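Local structure of sesquisabinene B synthase 2 (6A2A) at residues W39-E42 with F43-S46. The protein probably converts farnesyl diphosphate to sesquisabinene B in sandalwood, as a metal-dependent sesquiterpene synthase of the plant terpene synthase family. Numbering follows the deposited sequence.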
loop_
_atom_site.group_PDB
_atom_site.type_symbol
_atom_site.label_atom_id
_atom_site.label_comp_id
_atom_site.label_asym_id
_atom_site.label_seq_id
_atom_site.Cartn_x
_atom_site.Cartn_y
_atom_site.Cartn_z
ATOM N N TRP A 39 -16.922 11.938 -0.958
ATOM C CA TRP A 39 -16.989 11.208 0.276
ATOM C C TRP A 39 -15.650 11.409 0.971
ATOM O O TRP A 39 -14.672 11.533 0.353
ATOM C CB TRP A 39 -17.213 9.741 0.026
ATOM C CG TRP A 39 -18.492 9.462 -0.583
ATOM C CD1 TRP A 39 -19.654 9.350 0.034
ATOM C CD2 TRP A 39 -18.746 9.262 -1.969
ATOM N NE1 TRP A 39 -20.640 9.098 -0.858
ATOM C CE2 TRP A 39 -20.100 9.041 -2.105
ATOM C CE3 TRP A 39 -17.953 9.249 -3.098
ATOM C CZ2 TRP A 39 -20.682 8.823 -3.318
ATOM C CZ3 TRP A 39 -18.518 9.035 -4.285
ATOM C CH2 TRP A 39 -19.864 8.815 -4.404
ATOM N N ASP A 40 -15.646 11.427 2.274
ATOM C CA ASP A 40 -14.424 11.574 2.984
ATOM C C ASP A 40 -13.712 10.233 2.973
ATOM O O ASP A 40 -14.347 9.231 2.949
ATOM C CB ASP A 40 -14.731 12.139 4.373
ATOM C CG ASP A 40 -14.125 11.360 5.467
ATOM O OD1 ASP A 40 -12.918 11.545 5.735
ATOM O OD2 ASP A 40 -14.859 10.567 6.072
ATOM N N TYR A 41 -12.397 10.226 2.971
ATOM C CA TYR A 41 -11.665 8.973 2.904
ATOM C C TYR A 41 -11.851 7.950 4.033
ATOM O O TYR A 41 -11.740 6.774 3.785
ATOM C CB TYR A 41 -10.202 9.197 2.634
ATOM C CG TYR A 41 -9.927 9.986 1.372
ATOM C CD1 TYR A 41 -10.407 9.581 0.163
ATOM C CD2 TYR A 41 -9.171 11.119 1.407
ATOM C CE1 TYR A 41 -10.161 10.281 -0.962
ATOM C CE2 TYR A 41 -8.933 11.824 0.291
ATOM C CZ TYR A 41 -9.430 11.404 -0.895
ATOM O OH TYR A 41 -9.161 12.133 -1.984
ATOM N N GLU A 42 -12.120 8.404 5.253
ATOM C CA GLU A 42 -12.310 7.469 6.384
ATOM C C GLU A 42 -13.652 6.765 6.173
ATOM O O GLU A 42 -13.808 5.585 6.487
ATOM C CB GLU A 42 -12.186 8.191 7.746
ATOM C CG GLU A 42 -13.495 8.729 8.337
ATOM C CD GLU A 42 -13.519 9.079 9.828
ATOM O OE1 GLU A 42 -13.827 10.258 10.171
ATOM O OE2 GLU A 42 -13.277 8.168 10.656
ATOM N N PHE A 43 -14.627 7.486 5.623
ATOM C CA PHE A 43 -15.872 6.849 5.280
ATOM C C PHE A 43 -15.627 5.712 4.271
ATOM O O PHE A 43 -16.168 4.582 4.398
ATOM C CB PHE A 43 -16.851 7.860 4.714
ATOM C CG PHE A 43 -18.108 7.201 4.246
ATOM C CD1 PHE A 43 -19.017 6.715 5.167
ATOM C CD2 PHE A 43 -18.343 6.991 2.897
ATOM C CE1 PHE A 43 -20.178 6.080 4.749
ATOM C CE2 PHE A 43 -19.490 6.330 2.483
ATOM C CZ PHE A 43 -20.406 5.875 3.408
ATOM N N LEU A 44 -14.780 5.986 3.295
ATOM C CA LEU A 44 -14.630 5.066 2.165
ATOM C C LEU A 44 -13.939 3.794 2.665
ATOM O O LEU A 44 -14.223 2.680 2.217
ATOM C CB LEU A 44 -13.832 5.761 1.053
ATOM C CG LEU A 44 -14.632 6.796 0.254
ATOM C CD1 LEU A 44 -13.832 7.395 -0.879
ATOM C CD2 LEU A 44 -15.937 6.220 -0.271
ATOM N N GLN A 45 -13.051 4.003 3.622
ATOM C CA GLN A 45 -12.348 2.948 4.289
ATOM C C GLN A 45 -13.306 2.176 5.210
ATOM O O GLN A 45 -13.119 0.986 5.415
ATOM C CB GLN A 45 -11.143 3.548 5.006
ATOM C CG GLN A 45 -10.088 4.061 4.038
ATOM C CD GLN A 45 -9.253 5.173 4.606
ATOM O OE1 GLN A 45 -9.279 5.440 5.799
ATOM N NE2 GLN A 45 -8.496 5.842 3.755
ATOM N N SER A 46 -14.341 2.825 5.718
ATOM C CA SER A 46 -15.260 2.171 6.657
ATOM C C SER A 46 -16.123 1.125 5.946
ATOM O O SER A 46 -16.627 0.200 6.597
ATOM C CB SER A 46 -16.138 3.182 7.371
ATOM O OG SER A 46 -17.304 3.506 6.605
#
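Asp40 and Leu44 are joined by the opening bond of helix 41-50: Leu44 N donates to Asp40 O at 3.3 Å, in the carbonyl plane. One residue on, Gln45 N reaches Tyr41 O (3.1 Å), and a weak bond from Ser46 N to Glu42 O follows. Tyr41 O also accepts weakly from Leu44 N. Asp40 is the N-cap. Its OD2 takes Phe43 N at 3.1 Å, met from above the carboxylate plane, while OD1 accepts weakly from Glu42 N, so both carboxylate oxygens face the amides of the first turn, and the negative charge probably also suits the helix dipole.

Trp39, just ahead of the cap, sets its indole across the start of the helix. Its CD1 lies 3.9 Å from Phe43 CE2, with the five-membered ring and the phenyl ring nearly parallel (21°) but slid apart and barely overlapping. Phe43 meets the indole because its CG stands anti to the backbone N (chi1 175°). Leu44 completes the apolar side: CD2 packs on Trp39 CB at 3.8 Å, the side chains crossing at about a right angle, and CD1 approaches Tyr41 CD1 at 4.2 Å.

The extended Gln45 turns the face of its amide over the Tyr41 carbonyl, with Tyr41 O 3.1 Å from Gln45 CD and no hydrogen bond to it from NE2. Gln45 also touches Ser264 and Arg265 of helix 239-270, on which Tyr41 rests. Cutting Gln45 back to an alanine is likely to uncover the Tyr41 carbonyl on this side and open a gap against that helix.

Trp39 and Phe43 touch helix 546-558. The arrangement is an Asp N-cap combined with a hydrophobic staple between Trp39, before the cap, and Leu44, set against two helices from later in the chain.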